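Cyclopenase asqI (Emericella nidulans, PDB 5YY3) catalyses the zinc-dependent ring contraction of 4'-methoxycyclopenin to 4'-methoxyviridicatin, with loss of methyl isocyanate, in the biosynthesis of aspoquinolone mycotoxins. Local coordinates at residues G59-P64 and F137-K142; K70-L75 and M117-G122; M562-K567 and M571-F576. All coordinates share one frame; numbering follows the deposited sequence.

Contact 1 (G59-P64 and F137-K142); sequences GIFALP and FPPPLK
Pro139 sets its CD and CG over one face of Phe61, a proline-aromatic CH-pi contact that joins helix 53-61 to the triple-proline loop of the hemocyanin-like domain. The proline CD sits almost exactly over the middle of the ring, 3.4 Å from the centroid of Phe61 and only 4° off the ring normal, where its hydrogens, probably somewhat positive beside the proline nitrogen, can face the pi cloud. Pro139 CG leans back toward the root of the side chain and comes within 3.5 Å of Phe61 CG. At the far end of the ring Pro138 adds a looser touch, its CB 4.4 Å from Phe61 CZ and oblique to the ring.

Further out, Leu121 of helix 114-127 and Tyr187 of helix 180-193 also pack on Phe61. The latter helix bears the zinc ligands His186 and His190, and the side chain of Pro138 is about 10 Å from that of His190. The loop backbone is held in turn by Arg554, which donates to the carbonyls of Pro138 and Pro139. On the other side, Leu63 N donates to Ile60 O at 3.0 Å.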
loop_
_atom_site.group_PDB
_atom_site.type_symbol
_atom_site.label_atom_id
_atom_site.label_comp_id
_atom_site.label_asym_id
_atom_site.label_seq_id
_atom_site.Cartn_x
_atom_site.Cartn_y
_atom_site.Cartn_z
ATOM N N GLY A 59 36.162 14.207 -27.996
ATOM C CA GLY A 59 37.001 14.987 -27.109
ATOM C C GLY A 59 36.323 16.258 -26.631
ATOM O O GLY A 59 36.412 16.622 -25.461
ATOM N N ILE A 60 35.641 16.941 -27.543
ATOM C CA ILE A 60 34.949 18.185 -27.211
ATOM C C ILE A 60 33.772 17.913 -26.264
ATOM O O ILE A 60 33.650 18.545 -25.218
ATOM C CB ILE A 60 34.451 18.914 -28.492
ATOM C CG1 ILE A 60 35.645 19.332 -29.360
ATOM C CG2 ILE A 60 33.597 20.128 -28.129
ATOM C CD1 ILE A 60 35.274 19.833 -30.740
ATOM N N PHE A 61 32.924 16.952 -26.623
ATOM C CA PHE A 61 31.767 16.594 -25.799
ATOM C C PHE A 61 32.135 16.093 -24.404
ATOM O O PHE A 61 31.294 16.082 -23.501
ATOM C CB PHE A 61 30.929 15.545 -26.518
ATOM C CG PHE A 61 29.917 16.132 -27.446
ATOM C CD1 PHE A 61 30.299 16.624 -28.681
ATOM C CD2 PHE A 61 28.589 16.210 -27.077
ATOM C CE1 PHE A 61 29.368 17.177 -29.545
ATOM C CE2 PHE A 61 27.653 16.760 -27.926
ATOM C CZ PHE A 61 28.041 17.251 -29.171
ATOM N N ALA A 62 33.392 15.693 -24.226
ATOM C CA ALA A 62 33.862 15.198 -22.936
ATOM C C ALA A 62 34.395 16.313 -22.033
ATOM O O ALA A 62 34.638 16.096 -20.840
ATOM C CB ALA A 62 34.937 14.141 -23.146
ATOM N N LEU A 63 34.587 17.502 -22.595
ATOM C CA LEU A 63 35.224 18.580 -21.851
ATOM C C LEU A 63 34.441 19.012 -20.610
ATOM O O LEU A 63 33.286 19.425 -20.709
ATOM C CB LEU A 63 35.448 19.779 -22.762
ATOM C CG LEU A 63 36.626 19.603 -23.719
ATOM C CD1 LEU A 63 36.776 20.827 -24.605
ATOM C CD2 LEU A 63 37.906 19.343 -22.922
ATOM N N PRO A 64 35.086 18.932 -19.435
ATOM C CA PRO A 64 34.474 19.293 -18.152
ATOM C C PRO A 64 34.395 20.804 -17.928
ATOM O O PRO A 64 35.309 21.543 -18.307
ATOM C CB PRO A 64 35.420 18.651 -17.135
ATOM C CG PRO A 64 36.765 18.754 -17.802
ATOM C CD PRO A 64 36.496 18.529 -19.275
ATOM N N PHE A 137 28.060 12.069 -36.421
ATOM C CA PHE A 137 26.887 12.362 -35.610
ATOM C C PHE A 137 27.276 12.919 -34.262
ATOM O O PHE A 137 28.388 12.684 -33.804
ATOM C CB PHE A 137 26.056 11.098 -35.426
ATOM C CG PHE A 137 25.528 10.539 -36.705
ATOM C CD1 PHE A 137 24.877 11.355 -37.613
ATOM C CD2 PHE A 137 25.690 9.190 -37.004
ATOM C CE1 PHE A 137 24.395 10.838 -38.797
ATOM C CE2 PHE A 137 25.206 8.666 -38.185
ATOM C CZ PHE A 137 24.560 9.490 -39.083
ATOM N N PRO A 138 26.363 13.667 -33.624
ATOM C CA PRO A 138 26.611 14.003 -32.220
ATOM C C PRO A 138 26.698 12.705 -31.418
ATOM O O PRO A 138 26.025 11.736 -31.771
ATOM C CB PRO A 138 25.399 14.852 -31.823
ATOM C CG PRO A 138 24.429 14.742 -32.967
ATOM C CD PRO A 138 25.185 14.353 -34.174
ATOM N N PRO A 139 27.540 12.674 -30.372
ATOM C CA PRO A 139 27.774 11.431 -29.627
ATOM C C PRO A 139 26.513 10.886 -28.962
ATOM O O PRO A 139 25.549 11.625 -28.755
ATOM C CB PRO A 139 28.805 11.844 -28.562
ATOM C CG PRO A 139 29.449 13.080 -29.108
ATOM C CD PRO A 139 28.362 13.788 -29.873
ATOM N N PRO A 140 26.517 9.590 -28.649
ATOM C CA PRO A 140 25.505 9.009 -27.764
ATOM C C PRO A 140 25.391 9.809 -26.469
ATOM O O PRO A 140 26.397 10.331 -26.012
ATOM C CB PRO A 140 26.049 7.600 -27.498
ATOM C CG PRO A 140 26.807 7.263 -28.748
ATOM C CD PRO A 140 27.400 8.567 -29.239
ATOM N N LEU A 141 24.197 9.911 -25.896
ATOM C CA LEU A 141 24.031 10.560 -24.601
ATOM C C LEU A 141 24.954 9.927 -23.570
ATOM O O LEU A 141 25.354 10.580 -22.604
ATOM C CB LEU A 141 22.578 10.474 -24.120
ATOM C CG LEU A 141 22.282 10.948 -22.686
ATOM C CD1 LEU A 141 22.494 12.425 -22.587
ATOM C CD2 LEU A 141 20.854 10.576 -22.253
ATOM N N LYS A 142 25.306 8.659 -23.792
ATOM C CA LYS A 142 26.141 7.935 -22.855
ATOM C C LYS A 142 27.522 8.572 -22.712
ATOM O O LYS A 142 28.183 8.395 -21.698
ATOM C CB LYS A 142 26.299 6.474 -23.264
ATOM C CG LYS A 142 26.698 5.632 -22.044
ATOM C CD LYS A 142 27.585 4.428 -22.355
ATOM C CE LYS A 142 28.220 3.843 -21.069
ATOM N NZ LYS A 142 28.445 4.897 -20.037
#

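Contact 2 (K70-L75 and M117-G122); sequences KPYNGL and MRDALG
A hydrogen bond from buried Tyr72 to Asp119 ties the loop between helices 53-61 and 77-92 to helix 114-127 in the helical hemocyanin-like domain, close to the zinc site: the side chain of Asp119 lies about 7 Å from that of the zinc ligand His190. The hydroxyl of Tyr72 donates to Asp119 OD2 over 3.0 Å, reaching the lone pair that faces away from the other carboxylate oxygen. With CG anti to the backbone N (chi1 175°), the tyrosine ring extends from the loop toward the helix and brings OD2 to its edge, in the ring plane. The carboxylate does not lie flat with the ring; the two planes are 63° apart.

The same oxygen takes a second bond, from a water 2.8 Å from Asp119 OD2. That water also donates to Gly74 O, bridging the carboxylate to the loop backbone two residues beyond Tyr72. Two donors thus grip OD2.

The backbone folds back over one face of the tyrosine, with Gly74 N 3.6 Å above the plane of the Tyr72 ring and offset toward the rim. Tyr72 and Gly74 also share backbone hydrogen bonds with Ile382. An Asx turn spans Gly74: Leu75 N donates to Asn73 OD1 at 2.9 Å, with an N-H...O angle of 150°.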
loop_
_atom_site.group_PDB
_atom_site.type_symbol
_atom_site.label_atom_id
_atom_site.label_comp_id
_atom_site.label_asym_id
_atom_site.label_seq_id
_atom_site.Cartn_x
_atom_site.Cartn_y
_atom_site.Cartn_z
ATOM N N LYS A 70 33.004 30.946 -17.708
ATOM C CA LYS A 70 31.829 31.781 -17.526
ATOM C C LYS A 70 30.624 30.863 -17.372
ATOM O O LYS A 70 30.489 29.895 -18.118
ATOM C CB LYS A 70 31.668 32.729 -18.717
ATOM C CG LYS A 70 30.371 33.507 -18.756
ATOM C CD LYS A 70 30.358 34.505 -19.902
ATOM C CE LYS A 70 31.638 35.328 -19.944
ATOM N NZ LYS A 70 31.498 36.571 -20.775
ATOM N N PRO A 71 29.765 31.128 -16.382
ATOM C CA PRO A 71 28.664 30.193 -16.117
ATOM C C PRO A 71 27.610 30.163 -17.227
ATOM O O PRO A 71 27.344 31.177 -17.889
ATOM C CB PRO A 71 28.073 30.713 -14.804
ATOM C CG PRO A 71 28.423 32.174 -14.797
ATOM C CD PRO A 71 29.785 32.247 -15.429
ATOM N N TYR A 72 27.031 28.981 -17.425
ATOM C CA TYR A 72 26.073 28.744 -18.501
ATOM C C TYR A 72 24.790 28.124 -17.950
ATOM O O TYR A 72 24.837 27.264 -17.061
ATOM C CB TYR A 72 26.701 27.837 -19.579
ATOM C CG TYR A 72 25.762 27.410 -20.703
ATOM C CD1 TYR A 72 25.310 28.321 -21.643
ATOM C CD2 TYR A 72 25.352 26.084 -20.825
ATOM C CE1 TYR A 72 24.469 27.931 -22.670
ATOM C CE2 TYR A 72 24.517 25.684 -21.841
ATOM C CZ TYR A 72 24.078 26.605 -22.762
ATOM O OH TYR A 72 23.241 26.198 -23.769
ATOM N N ASN A 73 23.648 28.568 -18.474
ATOM C CA ASN A 73 22.357 28.001 -18.101
ATOM C C ASN A 73 21.623 27.499 -19.341
ATOM O O ASN A 73 20.914 28.260 -20.008
ATOM C CB ASN A 73 21.517 29.041 -17.353
ATOM C CG ASN A 73 20.171 28.502 -16.867
ATOM O OD1 ASN A 73 19.717 27.426 -17.265
ATOM N ND2 ASN A 73 19.510 29.281 -16.022
ATOM N N GLY A 74 21.772 26.205 -19.629
ATOM C CA GLY A 74 21.153 25.599 -20.799
ATOM C C GLY A 74 19.629 25.616 -20.816
ATOM O O GLY A 74 19.021 25.141 -21.771
ATOM N N LEU A 75 19.014 26.151 -19.765
ATOM C CA LEU A 75 17.559 26.294 -19.691
ATOM C C LEU A 75 17.145 27.765 -19.643
ATOM O O LEU A 75 15.967 28.081 -19.459
ATOM C CB LEU A 75 16.998 25.563 -18.462
ATOM C CG LEU A 75 16.887 24.037 -18.540
ATOM C CD1 LEU A 75 16.220 23.476 -17.295
ATOM C CD2 LEU A 75 16.112 23.625 -19.779
ATOM N N MET A 117 29.304 24.808 -25.408
ATOM C CA MET A 117 29.862 24.248 -26.639
ATOM C C MET A 117 29.171 22.947 -27.042
ATOM O O MET A 117 28.916 22.726 -28.225
ATOM C CB MET A 117 31.365 24.007 -26.497
ATOM C CG MET A 117 32.023 23.567 -27.795
ATOM S SD MET A 117 31.680 24.740 -29.126
ATOM C CE MET A 117 31.522 23.619 -30.486
ATOM N N ARG A 118 28.863 22.091 -26.065
ATOM C CA ARG A 118 28.202 20.814 -26.367
ATOM C C ARG A 118 26.873 21.020 -27.055
ATOM O O ARG A 118 26.576 20.349 -28.038
ATOM C CB ARG A 118 28.001 19.979 -25.101
ATOM C CG ARG A 118 29.118 19.013 -24.882
ATOM C CD ARG A 118 28.942 18.215 -23.618
ATOM N NE ARG A 118 30.059 18.473 -22.726
ATOM C CZ ARG A 118 29.938 19.206 -21.643
ATOM N NH1 ARG A 118 28.747 19.696 -21.342
ATOM N NH2 ARG A 118 30.976 19.427 -20.862
ATOM N N ASP A 119 26.090 21.969 -26.552
ATOM C CA ASP A 119 24.819 22.317 -27.167
ATOM C C ASP A 119 25.028 22.897 -28.563
ATOM O O ASP A 119 24.312 22.550 -29.505
ATOM C CB ASP A 119 24.053 23.309 -26.295
ATOM C CG ASP A 119 23.226 22.624 -25.224
ATOM O OD1 ASP A 119 22.896 21.432 -25.418
ATOM O OD2 ASP A 119 22.887 23.274 -24.201
ATOM N N ALA A 120 26.018 23.775 -28.694
ATOM C CA ALA A 120 26.285 24.452 -29.960
ATOM C C ALA A 120 26.778 23.455 -31.005
ATOM O O ALA A 120 26.324 23.451 -32.150
ATOM C CB ALA A 120 27.310 25.590 -29.757
ATOM N N LEU A 121 27.699 22.595 -30.588
ATOM C CA LEU A 121 28.295 21.620 -31.476
ATOM C C LEU A 121 27.274 20.578 -31.891
ATOM O O LEU A 121 27.296 20.092 -33.028
ATOM C CB LEU A 121 29.481 20.940 -30.800
ATOM C CG LEU A 121 30.262 20.006 -31.707
ATOM C CD1 LEU A 121 30.608 20.728 -33.001
ATOM C CD2 LEU A 121 31.508 19.526 -30.995
ATOM N N GLY A 122 26.386 20.239 -30.956
ATOM C CA GLY A 122 25.353 19.249 -31.191
ATOM C C GLY A 122 24.453 19.670 -32.322
ATOM O O GLY A 122 24.250 18.915 -33.271
HETATM O O HOH W 1 20.118 23.510 -23.745
#

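Contact 3 (M562-K567 and M571-F576); sequences MLPVGK and MPFVAF
Pro564 opens the contact by resting on Phe573, where strand 571-580 doubles back beside the loop that precedes it, in the Ig-like domain. Its CG is 3.6 Å from Phe573 CE2 and its CB 3.6 Å from Phe573 CZ, so one side of the pyrrolidine meets the outer end of the ring obliquely. Thr227 of helix 210-231 touches both residues, which places the pair where the beta domain packs on that helix.

Val565 points away from the strand and packs on Leu462 and Cys231, and its backbone carbonyl accepts from Thr446. At Gly566 the chain passes through a positive phi of 80° and brings its bare CA to 4.0 Å from Met571 CB.

Lys567 leads into the short turn before the strand. Its backbone N approaches Met571 CB at 3.6 Å, and its aliphatic chain, extended beyond CG, crosses the equally extended methionine: Lys567 CD is 3.9 Å from Met571 CB, and CG and CD both lie near the sulfur. With CG anti to the backbone N (chi1 179°), Met571 sends its chain past the lysine methylenes. Backbone hydrogen bonds of Lys567 with Arg645 and of Met571 with Ile643 tie both segments to strand 636-644 and the residue just after it.

No hydrogen bond links the two segments directly, so their fit rests on hydrocarbon and sulfur contacts, with the lysine taking part through its methylenes.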
loop_
_atom_site.group_PDB
_atom_site.type_symbol
_atom_site.label_atom_id
_atom_site.label_comp_id
_atom_site.label_asym_id
_atom_site.label_seq_id
_atom_site.Cartn_x
_atom_site.Cartn_y
_atom_site.Cartn_z
ATOM N N MET A 562 7.373 1.066 -27.139
ATOM C CA MET A 562 6.288 1.249 -28.105
ATOM C C MET A 562 4.967 0.825 -27.513
ATOM O O MET A 562 3.936 1.451 -27.746
ATOM C CB MET A 562 6.564 0.475 -29.392
ATOM C CG MET A 562 7.510 1.205 -30.342
ATOM S SD MET A 562 6.723 2.643 -31.084
ATOM C CE MET A 562 5.508 1.835 -32.133
ATOM N N LEU A 563 5.002 -0.241 -26.724
ATOM C CA LEU A 563 3.796 -0.727 -26.066
ATOM C C LEU A 563 3.697 -0.195 -24.645
ATOM O O LEU A 563 4.674 -0.248 -23.903
ATOM C CB LEU A 563 3.784 -2.257 -26.056
ATOM C CG LEU A 563 2.911 -3.085 -26.992
ATOM C CD1 LEU A 563 2.781 -2.467 -28.347
ATOM C CD2 LEU A 563 3.471 -4.491 -27.087
ATOM N N PRO A 564 2.519 0.319 -24.258
ATOM C CA PRO A 564 2.281 0.516 -22.828
ATOM C C PRO A 564 2.544 -0.788 -22.087
ATOM O O PRO A 564 2.299 -1.833 -22.662
ATOM C CB PRO A 564 0.810 0.911 -22.769
ATOM C CG PRO A 564 0.574 1.602 -24.094
ATOM C CD PRO A 564 1.410 0.828 -25.081
ATOM N N VAL A 565 3.049 -0.723 -20.860
ATOM C CA VAL A 565 3.483 -1.910 -20.127
ATOM C C VAL A 565 2.332 -2.929 -19.904
ATOM O O VAL A 565 2.567 -4.140 -19.882
ATOM C CB VAL A 565 4.134 -1.500 -18.769
ATOM C CG1 VAL A 565 3.134 -0.813 -17.854
ATOM C CG2 VAL A 565 4.789 -2.694 -18.063
ATOM N N GLY A 566 1.098 -2.444 -19.771
ATOM C CA GLY A 566 -0.042 -3.320 -19.581
ATOM C C GLY A 566 -0.202 -3.812 -18.154
ATOM O O GLY A 566 0.426 -3.292 -17.228
ATOM N N LYS A 567 -1.054 -4.819 -17.967
ATOM C CA LYS A 567 -1.257 -5.419 -16.642
ATOM C C LYS A 567 -1.016 -6.918 -16.662
ATOM O O LYS A 567 -1.143 -7.554 -17.710
ATOM C CB LYS A 567 -2.664 -5.112 -16.143
ATOM C CG LYS A 567 -2.847 -3.640 -15.783
ATOM C CD LYS A 567 -4.314 -3.287 -15.621
ATOM C CE LYS A 567 -4.476 -1.981 -14.874
ATOM N NZ LYS A 567 -5.914 -1.762 -14.564
ATOM N N MET A 571 -4.250 -6.027 -19.934
ATOM C CA MET A 571 -4.990 -4.771 -19.894
ATOM C C MET A 571 -5.653 -4.489 -21.233
ATOM O O MET A 571 -5.028 -4.624 -22.284
ATOM C CB MET A 571 -4.061 -3.631 -19.500
ATOM C CG MET A 571 -4.713 -2.264 -19.437
ATOM S SD MET A 571 -3.505 -1.049 -18.886
ATOM C CE MET A 571 -4.395 0.505 -19.101
ATOM N N PRO A 572 -6.935 -4.104 -21.204
ATOM C CA PRO A 572 -7.639 -3.889 -22.477
ATOM C C PRO A 572 -7.293 -2.559 -23.148
ATOM O O PRO A 572 -7.326 -1.501 -22.526
ATOM C CB PRO A 572 -9.126 -3.952 -22.075
ATOM C CG PRO A 572 -9.153 -3.673 -20.623
ATOM C CD PRO A 572 -7.849 -4.158 -20.049
ATOM N N PHE A 573 -6.944 -2.640 -24.431
ATOM C CA PHE A 573 -6.706 -1.457 -25.253
ATOM C C PHE A 573 -7.577 -1.520 -26.497
ATOM O O PHE A 573 -8.117 -2.566 -26.830
ATOM C CB PHE A 573 -5.234 -1.350 -25.652
ATOM C CG PHE A 573 -4.340 -0.842 -24.558
ATOM C CD1 PHE A 573 -4.099 -1.611 -23.425
ATOM C CD2 PHE A 573 -3.715 0.394 -24.672
ATOM C CE1 PHE A 573 -3.262 -1.155 -22.408
ATOM C CE2 PHE A 573 -2.882 0.857 -23.661
ATOM C CZ PHE A 573 -2.657 0.072 -22.514
ATOM N N VAL A 574 -7.718 -0.401 -27.189
ATOM C CA VAL A 574 -8.423 -0.408 -28.462
ATOM C C VAL A 574 -7.468 0.018 -29.571
ATOM O O VAL A 574 -6.695 0.967 -29.399
ATOM C CB VAL A 574 -9.649 0.527 -28.437
ATOM C CG1 VAL A 574 -10.295 0.609 -29.820
ATOM C CG2 VAL A 574 -10.652 0.050 -27.392
ATOM N N ALA A 575 -7.491 -0.705 -30.684
ATOM C CA ALA A 575 -6.727 -0.319 -31.861
ATOM C C ALA A 575 -7.650 0.357 -32.853
ATOM O O ALA A 575 -8.790 -0.048 -33.020
ATOM C CB ALA A 575 -6.056 -1.510 -32.495
ATOM N N PHE A 576 -7.140 1.400 -33.496
ATOM C CA PHE A 576 -7.899 2.213 -34.425
ATOM C C PHE A 576 -7.085 2.355 -35.702
ATOM O O PHE A 576 -5.877 2.602 -35.649
ATOM C CB PHE A 576 -8.209 3.582 -33.799
ATOM C CG PHE A 576 -8.571 4.654 -34.790
ATOM C CD1 PHE A 576 -7.584 5.418 -35.402
ATOM C CD2 PHE A 576 -9.898 4.935 -35.074
ATOM C CE1 PHE A 576 -7.908 6.416 -36.286
ATOM C CE2 PHE A 576 -10.232 5.941 -35.968
ATOM C CZ PHE A 576 -9.240 6.678 -36.574
#

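Overall arrangement
All three contacts are largely buried, but they belong to two different parts of the fold. Contacts 1 and 2 share the helical domain near the zinc ligands, their centres 12 Å apart, and they meet directly: Leu121 packs on Ile60 and Phe61. Helix 114-127 therefore serves both. Contact 3 belongs to the beta domain, its nearest atoms about 17 Å from contact 1 and about 24 Å from contact 2. The chemistry differs too: contact 1 relies on a CH-pi contact, contact 2 on a polar bond and a bridging water, and contact 3 on apolar packing between a loop and the strand that follows it, with lysine methylenes at its partly exposed end.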